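Local coordinates for protein Eps1p (Saccharomyces cerevisiae, PDB 4TW5) that belongs to the thioredoxin superfamily and, in the fragment modelled here, folds into two thioredoxin-like domains, at residues T126-A131 against W187-R192; E134-E139 against D198-H203; T152-V157 against V238-T243. All blocks are in the same frame, centred on the assembly; numbering follows the deposited sequence.

Interaction 1: T126-A131 against W187-R192; sequences TDLDSA and WKIISR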
ATOM      1  N   THR A 126      -6.679 -12.811 -39.774  1.00 39.10           N
ATOM      2  CA  THR A 126      -5.601 -13.759 -39.533  1.00 39.47           C
ATOM      3  C   THR A 126      -5.561 -14.068 -38.043  1.00 38.11           C
ATOM      4  O   THR A 126      -6.247 -13.434 -37.249  1.00 41.29           O
ATOM      5  CB  THR A 126      -4.226 -13.227 -40.006  1.00 41.69           C
ATOM      6  OG1 THR A 126      -3.822 -12.121 -39.194  1.00 34.42           O
ATOM      7  CG2 THR A 126      -4.283 -12.818 -41.474  1.00 40.80           C
ATOM      8  N   ASP A 127      -4.723 -15.016 -37.659  1.00 38.35           N
ATOM      9  CA  ASP A 127      -4.764 -15.558 -36.312  1.00 37.26           C
ATOM     10  C   ASP A 127      -3.700 -14.997 -35.398  1.00 33.07           C
ATOM     11  O   ASP A 127      -2.529 -15.357 -35.506  1.00 36.28           O
ATOM     12  CB  ASP A 127      -4.610 -17.080 -36.406  1.00 40.85           C
ATOM     13  CG  ASP A 127      -4.698 -17.766 -35.069  1.00 41.37           C
ATOM     14  OD1 ASP A 127      -5.302 -17.204 -34.120  1.00 40.95           O
ATOM     15  OD2 ASP A 127      -4.125 -18.867 -34.968  1.00 37.27           O
ATOM     16  N   LEU A 128      -4.136 -14.180 -34.450  1.00 26.06           N
ATOM     17  CA  LEU A 128      -3.246 -13.484 -33.519  1.00 30.83           C
ATOM     18  C   LEU A 128      -2.457 -14.431 -32.606  1.00 31.10           C
ATOM     19  O   LEU A 128      -1.359 -14.093 -32.172  1.00 38.61           O
ATOM     20  CB  LEU A 128      -4.043 -12.487 -32.679  1.00 29.79           C
ATOM     21  CG  LEU A 128      -3.280 -11.535 -31.766  1.00 24.69           C
ATOM     22  CD1 LEU A 128      -2.367 -10.570 -32.577  1.00 30.88           C
ATOM     23  CD2 LEU A 128      -4.250 -10.797 -30.859  1.00 20.33           C
ATOM     24  N   ASP A 129      -3.005 -15.613 -32.330  1.00 34.71           N
ATOM     25  CA  ASP A 129      -2.338 -16.631 -31.497  1.00 32.82           C
ATOM     26  C   ASP A 129      -1.015 -17.136 -32.063  1.00 34.11           C
ATOM     27  O   ASP A 129      -0.192 -17.671 -31.333  1.00 33.91           O
ATOM     28  CB  ASP A 129      -3.241 -17.859 -31.328  1.00 35.57           C
ATOM     29  CG  ASP A 129      -4.372 -17.659 -30.345  1.00 45.87           C
ATOM     30  OD1 ASP A 129      -4.792 -16.507 -30.071  1.00 43.94           O
ATOM     31  OD2 ASP A 129      -4.895 -18.711 -29.901  1.00 48.20           O
ATOM     32  N   SER A 130      -0.822 -17.009 -33.371  1.00 36.50           N
ATOM     33  CA  SER A 130       0.418 -17.475 -33.984  1.00 36.38           C
ATOM     34  C   SER A 130       1.567 -16.548 -33.643  1.00 32.04           C
ATOM     35  O   SER A 130       2.728 -16.941 -33.715  1.00 39.22           O
ATOM     36  CB  SER A 130       0.269 -17.547 -35.504  1.00 31.92           C
ATOM     37  OG  SER A 130      -0.829 -18.378 -35.843  1.00 46.27           O
ATOM     38  N   ALA A 131       1.243 -15.325 -33.235  1.00 28.51           N
ATOM     39  CA  ALA A 131       2.284 -14.337 -32.976  1.00 30.93           C
ATOM     40  C   ALA A 131       2.523 -14.143 -31.485  1.00 33.09           C
ATOM     41  O   ALA A 131       1.632 -14.370 -30.658  1.00 30.24           O
ATOM     42  CB  ALA A 131       1.940 -13.048 -33.618  1.00 25.08           C
ATOM     43  N   TRP A 187      -4.306  -5.171 -26.437  1.00 22.96           N
ATOM     44  CA  TRP A 187      -2.950  -4.824 -26.041  1.00 18.26           C
ATOM     45  C   TRP A 187      -1.877  -5.526 -26.879  1.00 25.20           C
ATOM     46  O   TRP A 187      -0.851  -4.929 -27.230  1.00 22.68           O
ATOM     47  CB  TRP A 187      -2.732  -5.110 -24.570  1.00 17.69           C
ATOM     48  CG  TRP A 187      -1.433  -4.590 -24.122  1.00 19.96           C
ATOM     49  CD1 TRP A 187      -0.355  -5.318 -23.726  1.00 20.87           C
ATOM     50  CD2 TRP A 187      -1.033  -3.210 -24.079  1.00 16.29           C
ATOM     51  NE1 TRP A 187       0.682  -4.485 -23.411  1.00 25.23           N
ATOM     52  CE2 TRP A 187       0.312  -3.184 -23.648  1.00 17.57           C
ATOM     53  CE3 TRP A 187      -1.675  -1.999 -24.388  1.00 18.48           C
ATOM     54  CZ2 TRP A 187       1.042  -1.989 -23.487  1.00 16.65           C
ATOM     55  CZ3 TRP A 187      -0.940  -0.779 -24.226  1.00 19.40           C
ATOM     56  CH2 TRP A 187       0.399  -0.801 -23.763  1.00 17.36           C
ATOM     57  N   LYS A 188      -2.124  -6.785 -27.210  1.00 23.49           N
ATOM     58  CA  LYS A 188      -1.230  -7.539 -28.058  1.00 25.35           C
ATOM     59  C   LYS A 188      -1.141  -6.919 -29.458  1.00 24.20           C
ATOM     60  O   LYS A 188      -0.064  -6.767 -30.001  1.00 23.57           O
ATOM     61  CB  LYS A 188      -1.711  -8.988 -28.157  1.00 27.87           C
ATOM     62  CG  LYS A 188      -0.823  -9.905 -28.977  1.00 30.68           C
ATOM     63  CD  LYS A 188      -1.271 -11.325 -28.751  1.00 31.72           C
ATOM     64  CE  LYS A 188      -0.419 -12.318 -29.491  1.00 33.06           C
ATOM     65  NZ  LYS A 188      -0.847 -13.698 -29.159  1.00 29.05           N
ATOM     66  N   ILE A 189      -2.278  -6.529 -30.019  1.00 23.60           N
ATOM     67  CA  ILE A 189      -2.295  -5.938 -31.348  1.00 23.85           C
ATOM     68  C   ILE A 189      -1.525  -4.589 -31.322  1.00 28.06           C
ATOM     69  O   ILE A 189      -0.629  -4.361 -32.138  1.00 28.64           O
ATOM     70  CB  ILE A 189      -3.763  -5.752 -31.844  1.00 22.77           C
ATOM     71  CG1 ILE A 189      -4.460  -7.104 -31.962  1.00 24.96           C
ATOM     72  CG2 ILE A 189      -3.821  -5.059 -33.181  1.00 26.62           C
ATOM     73  CD1 ILE A 189      -5.973  -7.015 -32.158  1.00 24.12           C
ATOM     74  N   ILE A 190      -1.819  -3.760 -30.325  1.00 22.44           N
ATOM     75  CA  ILE A 190      -1.096  -2.521 -30.073  1.00 19.77           C
ATOM     76  C   ILE A 190       0.393  -2.733 -29.952  1.00 23.67           C
ATOM     77  O   ILE A 190       1.173  -1.901 -30.450  1.00 28.59           O
ATOM     78  CB  ILE A 190      -1.605  -1.841 -28.810  1.00 21.83           C
ATOM     79  CG1 ILE A 190      -3.043  -1.393 -29.026  1.00 27.12           C
ATOM     80  CG2 ILE A 190      -0.722  -0.688 -28.398  1.00 13.46           C
ATOM     81  CD1 ILE A 190      -3.762  -1.046 -27.758  1.00 26.76           C
ATOM     82  N   SER A 191       0.817  -3.792 -29.266  1.00 19.32           N
ATOM     83  CA  SER A 191       2.249  -3.991 -29.077  1.00 19.29           C
ATOM     84  C   SER A 191       2.939  -4.279 -30.414  1.00 27.67           C
ATOM     85  O   SER A 191       4.029  -3.788 -30.674  1.00 24.93           O
ATOM     86  CB  SER A 191       2.538  -5.112 -28.097  1.00 26.78           C
ATOM     87  OG  SER A 191       2.342  -6.375 -28.697  1.00 28.48           O
ATOM     88  N   ARG A 192       2.284  -5.050 -31.271  1.00 29.35           N
ATOM     89  CA  ARG A 192       2.899  -5.414 -32.532  1.00 33.05           C
ATOM     90  C   ARG A 192       2.877  -4.234 -33.508  1.00 28.84           C
ATOM     91  O   ARG A 192       3.825  -4.026 -34.214  1.00 28.78           O
ATOM     92  CB  ARG A 192       2.207  -6.633 -33.130  1.00 27.44           C
ATOM     93  CG  ARG A 192       2.636  -7.944 -32.455  1.00 35.26           C
ATOM     94  CD  ARG A 192       1.795  -9.168 -32.880  1.00 33.91           C
ATOM     95  NE  ARG A 192       1.701  -9.454 -34.318  1.00 33.08           N
ATOM     96  CZ  ARG A 192       2.681  -9.957 -35.065  1.00 33.92           C
ATOM     97  NH1 ARG A 192       3.854 -10.237 -34.528  1.00 34.21           N
ATOM     98  NH2 ARG A 192       2.476 -10.204 -36.348  1.00 32.30           N
TER
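Lys188 and Leu128 carry this contact between the linker segment 126-131 and the helix 180-196, and they meet through both polar and apolar atoms. Among the polar contacts, the ammonium group of Lys188 reaches two backbone carbonyls: NZ donates to Leu128 O at 3.1 Å and, more weakly, to Ala131 O at 3.0 Å. The Lys188 donor stands above the carbonyl plane of Leu128, 50° out of it, while the amide of Ala131 approaches the same oxygen from the other face. NZ also forms a salt bridge with Asp169, its strongest polar partner. Because the lysine chain leaves the helix with CG anti to the backbone N (chi1 -178°) and stays extended to its end, it carries NZ to the 3-10 segment 128-130.

The apolar part uses the methylenes of the same lysine. Leu128 lies alongside them, pointing the opposite way, with its CG 3.6 Å from Lys188 CD. On the next residue of the helix, Ile189 CG1 approaches Leu128 CD2 at 3.9 Å, and Pro121 touches both Leu128 and Ile189.

One turn beyond Lys188, Arg192 offers a flat surface. The methyl of Ala131 sits over the centre of the guanidinium face, its CB 3.5 Å from Arg192 CZ.

With Cys180 of the Cys177-Cys180 disulfide as its first residue, this is the helix that begins at the second cysteine of the CXXC motif, as in a thioredoxin fold, and the linker packs against it.

Interaction 2: E134-E139 against D198-H203; sequences ESQYLE and DINTGH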
ATOM      1  N   GLU A 134       4.645  -8.443 -28.196  1.00 24.71           N
ATOM      2  CA  GLU A 134       5.897  -7.707 -28.032  1.00 27.00           C
ATOM      3  C   GLU A 134       5.966  -6.999 -26.673  1.00 30.45           C
ATOM      4  O   GLU A 134       7.031  -6.488 -26.302  1.00 22.73           O
ATOM      5  CB  GLU A 134       6.084  -6.671 -29.157  1.00 30.82           C
ATOM      6  CG  GLU A 134       6.291  -7.258 -30.571  1.00 32.48           C
ATOM      7  CD  GLU A 134       7.336  -8.374 -30.613  1.00 42.91           C
ATOM      8  OE1 GLU A 134       8.460  -8.180 -30.102  1.00 43.30           O
ATOM      9  OE2 GLU A 134       7.034  -9.459 -31.158  1.00 50.67           O
ATOM     10  N   SER A 135       4.840  -6.980 -25.937  1.00 22.42           N
ATOM     11  CA  SER A 135       4.739  -6.259 -24.672  1.00 17.30           C
ATOM     12  C   SER A 135       5.720  -6.799 -23.636  1.00 21.31           C
ATOM     13  O   SER A 135       5.755  -7.977 -23.380  1.00 18.25           O
ATOM     14  CB  SER A 135       3.308  -6.348 -24.144  1.00 33.14           C
ATOM     15  OG  SER A 135       3.167  -5.788 -22.852  1.00 25.86           O
ATOM     16  N   GLN A 136       6.531  -5.934 -23.037  1.00 22.01           N
ATOM     17  CA  GLN A 136       7.537  -6.415 -22.084  1.00 26.28           C
ATOM     18  C   GLN A 136       7.100  -6.369 -20.619  1.00 24.47           C
ATOM     19  O   GLN A 136       6.401  -5.461 -20.175  1.00 22.66           O
ATOM     20  CB  GLN A 136       8.828  -5.618 -22.249  1.00 30.20           C
ATOM     21  CG  GLN A 136       9.521  -5.854 -23.576  1.00 38.42           C
ATOM     22  CD  GLN A 136      10.604  -4.812 -23.868  1.00 48.53           C
ATOM     23  OE1 GLN A 136      10.382  -3.874 -24.645  1.00 38.25           O
ATOM     24  NE2 GLN A 136      11.774  -4.972 -23.248  1.00 52.09           N
ATOM     25  N   TYR A 137       7.474  -7.411 -19.891  1.00 30.50           N
ATOM     26  CA  TYR A 137       7.195  -7.508 -18.476  1.00 26.25           C
ATOM     27  C   TYR A 137       8.016  -6.500 -17.736  1.00 22.20           C
ATOM     28  O   TYR A 137       9.227  -6.555 -17.759  1.00 31.69           O
ATOM     29  CB  TYR A 137       7.464  -8.931 -17.990  1.00 29.10           C
ATOM     30  CG  TYR A 137       7.416  -9.138 -16.493  1.00 28.99           C
ATOM     31  CD1 TYR A 137       6.216  -9.103 -15.794  1.00 26.81           C
ATOM     32  CD2 TYR A 137       8.571  -9.452 -15.790  1.00 32.13           C
ATOM     33  CE1 TYR A 137       6.180  -9.323 -14.416  1.00 27.33           C
ATOM     34  CE2 TYR A 137       8.542  -9.681 -14.424  1.00 40.67           C
ATOM     35  CZ  TYR A 137       7.343  -9.608 -13.740  1.00 35.28           C
ATOM     36  OH  TYR A 137       7.330  -9.835 -12.382  1.00 44.71           O
ATOM     37  N   LEU A 138       7.353  -5.565 -17.078  1.00 24.98           N
ATOM     38  CA  LEU A 138       8.076  -4.564 -16.318  1.00 28.14           C
ATOM     39  C   LEU A 138       7.797  -4.733 -14.846  1.00 27.04           C
ATOM     40  O   LEU A 138       6.662  -4.559 -14.400  1.00 24.73           O
ATOM     41  CB  LEU A 138       7.686  -3.134 -16.762  1.00 22.77           C
ATOM     42  CG  LEU A 138       7.804  -2.775 -18.254  1.00 28.54           C
ATOM     43  CD1 LEU A 138       7.199  -1.401 -18.539  1.00 19.43           C
ATOM     44  CD2 LEU A 138       9.295  -2.811 -18.739  1.00 19.11           C
ATOM     45  N   GLU A 139       8.850  -5.014 -14.089  1.00 29.84           N
ATOM     46  CA  GLU A 139       8.777  -4.930 -12.636  1.00 29.34           C
ATOM     47  C   GLU A 139       8.811  -3.464 -12.266  1.00 35.66           C
ATOM     48  O   GLU A 139       9.173  -2.617 -13.098  1.00 34.54           O
ATOM     49  CB  GLU A 139       9.944  -5.659 -11.982  1.00 32.19           C
ATOM     50  CG  GLU A 139       9.971  -7.131 -12.307  1.00 45.25           C
ATOM     51  CD  GLU A 139      10.955  -7.881 -11.448  1.00 55.86           C
ATOM     52  OE1 GLU A 139      11.576  -7.243 -10.568  1.00 63.04           O
ATOM     53  OE2 GLU A 139      11.111  -9.103 -11.662  1.00 62.79           O
ATOM     54  N   ASP A 198       9.080   1.213 -33.824  1.00 27.71           N
ATOM     55  CA  ASP A 198      10.155   1.117 -32.849  1.00 33.92           C
ATOM     56  C   ASP A 198       9.762   1.851 -31.552  1.00 29.41           C
ATOM     57  O   ASP A 198      10.585   2.495 -30.911  1.00 33.59           O
ATOM     58  CB  ASP A 198      11.452   1.680 -33.431  1.00 31.77           C
ATOM     59  CG  ASP A 198      12.684   1.196 -32.695  1.00 40.18           C
ATOM     60  OD1 ASP A 198      12.628   0.105 -32.098  1.00 49.24           O
ATOM     61  OD2 ASP A 198      13.713   1.912 -32.698  1.00 50.56           O
ATOM     62  N   ILE A 199       8.478   1.780 -31.215  1.00 30.90           N
ATOM     63  CA  ILE A 199       7.958   2.200 -29.908  1.00 24.19           C
ATOM     64  C   ILE A 199       7.764   0.942 -29.053  1.00 29.48           C
ATOM     65  O   ILE A 199       7.140  -0.043 -29.479  1.00 26.95           O
ATOM     66  CB  ILE A 199       6.662   3.010 -30.075  1.00 24.41           C
ATOM     67  CG1 ILE A 199       6.995   4.334 -30.786  1.00 19.55           C
ATOM     68  CG2 ILE A 199       5.977   3.279 -28.716  1.00 22.56           C
ATOM     69  CD1 ILE A 199       5.806   5.151 -31.144  1.00 20.39           C
ATOM     70  N   ASN A 200       8.341   0.948 -27.863  1.00 24.20           N
ATOM     71  CA  ASN A 200       8.235  -0.211 -26.997  1.00 25.53           C
ATOM     72  C   ASN A 200       6.877  -0.248 -26.272  1.00 28.54           C
ATOM     73  O   ASN A 200       6.184   0.777 -26.164  1.00 20.65           O
ATOM     74  CB  ASN A 200       9.391  -0.227 -26.007  1.00 28.07           C
ATOM     75  CG  ASN A 200      10.718  -0.481 -26.696  1.00 28.16           C
ATOM     76  OD1 ASN A 200      10.768  -0.577 -27.907  1.00 37.26           O
ATOM     77  ND2 ASN A 200      11.781  -0.590 -25.937  1.00 30.88           N
ATOM     78  N   THR A 201       6.487  -1.455 -25.858  1.00 26.66           N
ATOM     79  CA  THR A 201       5.331  -1.658 -24.981  1.00 28.83           C
ATOM     80  C   THR A 201       5.706  -2.467 -23.760  1.00 23.50           C
ATOM     81  O   THR A 201       6.587  -3.329 -23.841  1.00 22.13           O
ATOM     82  CB  THR A 201       4.206  -2.383 -25.683  1.00 19.48           C
ATOM     83  OG1 THR A 201       4.757  -3.494 -26.385  1.00 30.79           O
ATOM     84  CG2 THR A 201       3.509  -1.459 -26.675  1.00 25.83           C
ATOM     85  N   GLY A 202       5.016  -2.197 -22.645  1.00 24.24           N
ATOM     86  CA  GLY A 202       5.252  -2.882 -21.377  1.00 19.03           C
ATOM     87  C   GLY A 202       3.948  -3.106 -20.590  1.00 21.77           C
ATOM     88  O   GLY A 202       2.960  -2.396 -20.783  1.00 16.61           O
ATOM     89  N   HIS A 203       3.954  -4.099 -19.707  1.00 17.17           N
ATOM     90  CA  HIS A 203       2.817  -4.348 -18.846  1.00 21.83           C
ATOM     91  C   HIS A 203       3.255  -4.453 -17.400  1.00 20.86           C
ATOM     92  O   HIS A 203       4.296  -5.014 -17.079  1.00 23.02           O
ATOM     93  CB  HIS A 203       2.053  -5.600 -19.302  1.00 20.70           C
ATOM     94  CG  HIS A 203       2.917  -6.793 -19.491  1.00 20.75           C
ATOM     95  ND1 HIS A 203       3.487  -7.105 -20.709  1.00 20.56           N
ATOM     96  CD2 HIS A 203       3.309  -7.758 -18.628  1.00 22.40           C
ATOM     97  CE1 HIS A 203       4.223  -8.194 -20.574  1.00 25.67           C
ATOM     98  NE2 HIS A 203       4.114  -8.622 -19.328  1.00 26.81           N
TER
HETATM   99  O   HOH W   1       8.273  -3.812 -26.561  1.00 19.55           O
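Gln136 pairs with Gly202 and Tyr137 with His203 as parallel beta bridges, joining the short first strand, 136-137, to strand 200-205 at the border of the five-stranded sheet of a thioredoxin-like domain. Three backbone hydrogen bonds make the ladder. Gln136 N gives to Thr201 O at 2.7 Å, His203 N returns a bond to Gln136 O at 2.8 Å, and Leu138 N reaches His203 O at 3.1 Å. Gln136 therefore bonds on both of its backbone polar atoms to residues on either side of Gly202.

Side-chain polar contacts cluster around the imidazole of His203. Its CG lies between the backbone N and the carbonyl carbon (chi1 51°), which swings the ring back across the first strand. There Ser135 OG and His203 ND1 are hydrogen-bonded, the modelled 2.5 Å being doubtfully short; OG meets the ring near its plane and also bonds to Trp187 NE1 of the helix 180-196. At the far corner of the ring, NE2 is hydrogen-bonded to Lys166 O, so partners at both nitrogens hold the imidazole's rotation. One ring face is overlaid by Gln136 O, offset toward the rim. The Tyr137 and His203 side chains cross at about a right angle, Tyr137 CB lying 3.6 Å from His203 NE2.

A water links the two segments near the start of the ladder. It accepts from Thr201 N and lies within hydrogen-bonding distance of Glu134 O and Gln136 OE1.

Leu138 packs on Gly202: with no side chain there to intervene, Leu138 CD1 comes to 3.7 Å from Gly202 CA.

Interaction 3: T152-V157 against V238-T243; sequences TRPHLV and VLPNKT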
ATOM      1  N   THR A 152      15.288   4.786 -24.032  1.00 32.93           N
ATOM      2  CA  THR A 152      15.888   5.300 -25.262  1.00 31.63           C
ATOM      3  C   THR A 152      14.875   5.293 -26.402  1.00 34.44           C
ATOM      4  O   THR A 152      15.113   5.870 -27.461  1.00 37.08           O
ATOM      5  CB  THR A 152      17.126   4.481 -25.673  1.00 34.63           C
ATOM      6  OG1 THR A 152      16.732   3.117 -25.896  1.00 35.62           O
ATOM      7  CG2 THR A 152      18.160   4.483 -24.564  1.00 33.00           C
ATOM      8  N   ARG A 153      13.734   4.646 -26.184  1.00 28.62           N
ATOM      9  CA  ARG A 153      12.630   4.738 -27.140  1.00 26.16           C
ATOM     10  C   ARG A 153      11.395   5.037 -26.301  1.00 28.22           C
ATOM     11  O   ARG A 153      11.432   4.851 -25.097  1.00 25.85           O
ATOM     12  CB  ARG A 153      12.510   3.459 -27.987  1.00 27.84           C
ATOM     13  CG  ARG A 153      13.733   3.225 -28.930  1.00 32.50           C
ATOM     14  CD  ARG A 153      13.842   4.353 -29.999  1.00 29.44           C
ATOM     15  NE  ARG A 153      12.680   4.367 -30.906  1.00 31.07           N
ATOM     16  CZ  ARG A 153      12.079   5.467 -31.364  1.00 37.62           C
ATOM     17  NH1 ARG A 153      12.506   6.677 -30.988  1.00 43.04           N
ATOM     18  NH2 ARG A 153      11.030   5.365 -32.176  1.00 31.79           N
ATOM     19  N   PRO A 154      10.337   5.588 -26.912  1.00 24.78           N
ATOM     20  CA  PRO A 154       9.094   5.748 -26.156  1.00 20.35           C
ATOM     21  C   PRO A 154       8.535   4.346 -25.741  1.00 28.19           C
ATOM     22  O   PRO A 154       8.830   3.377 -26.435  1.00 26.77           O
ATOM     23  CB  PRO A 154       8.164   6.458 -27.147  1.00 19.46           C
ATOM     24  CG  PRO A 154       9.072   6.928 -28.293  1.00 22.60           C
ATOM     25  CD  PRO A 154      10.196   5.979 -28.327  1.00 23.58           C
ATOM     26  N   HIS A 155       7.796   4.262 -24.627  1.00 21.92           N
ATOM     27  CA  HIS A 155       7.204   3.017 -24.095  1.00 24.42           C
ATOM     28  C   HIS A 155       5.734   3.282 -23.808  1.00 23.37           C
ATOM     29  O   HIS A 155       5.419   4.133 -22.965  1.00 22.45           O
ATOM     30  CB  HIS A 155       7.856   2.563 -22.778  1.00 22.39           C
ATOM     31  CG  HIS A 155       9.200   1.936 -22.928  1.00 26.56           C
ATOM     32  ND1 HIS A 155      10.322   2.661 -23.281  1.00 29.75           N
ATOM     33  CD2 HIS A 155       9.619   0.663 -22.731  1.00 26.50           C
ATOM     34  CE1 HIS A 155      11.372   1.856 -23.306  1.00 25.53           C
ATOM     35  NE2 HIS A 155      10.969   0.638 -22.980  1.00 27.81           N
ATOM     36  N   LEU A 156       4.842   2.638 -24.545  1.00 16.94           N
ATOM     37  CA  LEU A 156       3.467   2.620 -24.143  1.00 21.01           C
ATOM     38  C   LEU A 156       3.384   1.542 -23.093  1.00 20.39           C
ATOM     39  O   LEU A 156       3.827   0.405 -23.331  1.00 22.42           O
ATOM     40  CB  LEU A 156       2.544   2.335 -25.314  1.00 21.98           C
ATOM     41  CG  LEU A 156       1.122   2.704 -24.977  1.00 16.35           C
ATOM     42  CD1 LEU A 156       1.093   4.208 -24.617  1.00 21.03           C
ATOM     43  CD2 LEU A 156       0.239   2.409 -26.157  1.00 15.82           C
ATOM     44  N   VAL A 157       2.915   1.910 -21.913  1.00 15.41           N
ATOM     45  CA  VAL A 157       2.811   0.958 -20.815  1.00 19.99           C
ATOM     46  C   VAL A 157       1.377   0.797 -20.334  1.00 20.83           C
ATOM     47  O   VAL A 157       0.631   1.778 -20.160  1.00 22.94           O
ATOM     48  CB  VAL A 157       3.693   1.345 -19.624  1.00 22.93           C
ATOM     49  CG1 VAL A 157       3.616   0.272 -18.517  1.00 17.12           C
ATOM     50  CG2 VAL A 157       5.117   1.559 -20.090  1.00 22.08           C
ATOM     51  N   VAL A 238       5.440   6.766 -21.790  1.00 20.14           N
ATOM     52  CA  VAL A 238       6.708   7.235 -21.246  1.00 21.06           C
ATOM     53  C   VAL A 238       7.613   7.779 -22.360  1.00 22.37           C
ATOM     54  O   VAL A 238       7.941   7.072 -23.304  1.00 19.97           O
ATOM     55  CB  VAL A 238       7.484   6.133 -20.494  1.00 27.24           C
ATOM     56  CG1 VAL A 238       8.725   6.731 -19.851  1.00 21.83           C
ATOM     57  CG2 VAL A 238       6.607   5.431 -19.445  1.00 21.28           C
ATOM     58  N   LEU A 239       7.993   9.047 -22.245  1.00 25.17           N
ATOM     59  CA  LEU A 239       8.877   9.676 -23.213  1.00 24.08           C
ATOM     60  C   LEU A 239      10.322   9.350 -22.888  1.00 24.77           C
ATOM     61  O   LEU A 239      10.739   9.424 -21.734  1.00 23.46           O
ATOM     62  CB  LEU A 239       8.653  11.178 -23.232  1.00 18.40           C
ATOM     63  CG  LEU A 239       7.254  11.566 -23.709  1.00 28.35           C
ATOM     64  CD1 LEU A 239       7.103  13.075 -23.773  1.00 38.10           C
ATOM     65  CD2 LEU A 239       6.958  10.969 -25.084  1.00 25.66           C
ATOM     66  N   PRO A 240      11.106   9.043 -23.925  1.00 25.25           N
ATOM     67  CA  PRO A 240      12.503   8.630 -23.758  1.00 27.36           C
ATOM     68  C   PRO A 240      13.438   9.793 -23.408  1.00 27.35           C
ATOM     69  O   PRO A 240      13.216  10.934 -23.834  1.00 26.00           O
ATOM     70  CB  PRO A 240      12.854   8.050 -25.132  1.00 27.38           C
ATOM     71  CG  PRO A 240      11.999   8.840 -26.080  1.00 25.53           C
ATOM     72  CD  PRO A 240      10.708   9.116 -25.346  1.00 22.40           C
ATOM     73  N   ASN A 241      14.457   9.494 -22.609  1.00 22.06           N
ATOM     74  CA  ASN A 241      15.517  10.453 -22.345  1.00 34.54           C
ATOM     75  C   ASN A 241      15.061  11.805 -21.743  1.00 30.56           C
ATOM     76  O   ASN A 241      15.751  12.810 -21.907  1.00 28.67           O
ATOM     77  CB  ASN A 241      16.309  10.669 -23.649  1.00 27.13           C
ATOM     78  CG  ASN A 241      17.104   9.423 -24.052  1.00 27.05           C
ATOM     79  OD1 ASN A 241      17.839   8.860 -23.244  1.00 26.78           O
ATOM     80  ND2 ASN A 241      16.902   8.955 -25.273  1.00 25.88           N
ATOM     81  N   LYS A 242      13.892  11.822 -21.091  1.00 27.04           N
ATOM     82  CA  LYS A 242      13.422  12.974 -20.299  1.00 27.74           C
ATOM     83  C   LYS A 242      13.353  12.587 -18.836  1.00 26.13           C
ATOM     84  O   LYS A 242      12.891  11.506 -18.504  1.00 25.54           O
ATOM     85  CB  LYS A 242      12.050  13.495 -20.765  1.00 25.82           C
ATOM     86  CG  LYS A 242      12.132  14.389 -21.967  1.00 38.74           C
ATOM     87  CD  LYS A 242      10.773  14.743 -22.553  1.00 39.69           C
ATOM     88  CE  LYS A 242      10.977  15.423 -23.929  1.00 48.85           C
ATOM     89  NZ  LYS A 242       9.706  15.843 -24.598  1.00 63.93           N
ATOM     90  N   THR A 243      13.776  13.488 -17.960  1.00 23.69           N
ATOM     91  CA  THR A 243      13.830  13.201 -16.539  1.00 24.13           C
ATOM     92  C   THR A 243      12.585  13.697 -15.755  1.00 25.15           C
ATOM     93  O   THR A 243      12.473  13.455 -14.567  1.00 27.79           O
ATOM     94  CB  THR A 243      15.049  13.841 -15.910  1.00 25.43           C
ATOM     95  OG1 THR A 243      15.078  15.209 -16.302  1.00 26.85           O
ATOM     96  CG2 THR A 243      16.329  13.147 -16.329  1.00 25.48           C
TER
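His155 and Val238 form an antiparallel, hydrogen-bonded pair, the segments running 169° apart, with Val238 N giving to His155 O at 2.9 Å and His155 N to Val238 O at 3.1 Å. The latter donor lies in the carbonyl plane, and the former bond is fairly straight, at 168°. This pair lies at one end of the ladder between strands 155-160 and 234-238, the central strand and its antiparallel neighbour in the thioredoxin-like sheet. Val238 O also takes a CA-H...O contact from Pro154 CA at 3.3 Å.

Beyond the pair the chains are no longer regular strands, and prolines take over. Pro154 and Pro240 lean across one another, with Pro154 CG 4.0 Å from Pro240 CD. Pro240 also lies on the backbone ahead of Pro154: its CB is 3.5 Å from Arg153 O, and its CG faces Pro154 N. Pro240 and Asn241 occupy the middle of a type II beta turn from Leu239 to Lys242. Asn241 has the positive phi usual at the third position of this turn; with its CG anti to the carbonyl carbon (chi1 -68°), ND2 comes to 3.8 Å from Thr152 CA.

Arg153 takes little part in the contact. Its side chain folds over its own neighbour, Pro154 CD lying over the centre of the guanidinium face, while NE bonds to Asp198 O and NH2 to Asp197 O, just before strand 200-205.

On the sheet face bearing His155 and Val238, Val238 also touches Phe143 and Ile147 of the helix 140-150. Further along the central strand, on the same face, Val157 meets Val238 through their CG2 methyls, 4.2 Å apart.

All three contacts lie in or against the second thioredoxin-like domain. Interactions 2 and 3, their centres 11 Å apart, lie in one sheet: strand 200-205 joins them, bonding to 136-137 on one side and, through Asn200, to Pro154 and Leu156 on the other. Interaction 1 is about 14 Å from interaction 2 and 23 Å from interaction 3, on the helix 180-196, whose Trp187 touches residues of both. It packs the lead-in segment on the domain's helix, while the others build its sheet. Along the chain the three first segments precede the three second ones in the same order, so every pair of contacts crosses and residues far apart in sequence hold the domain together.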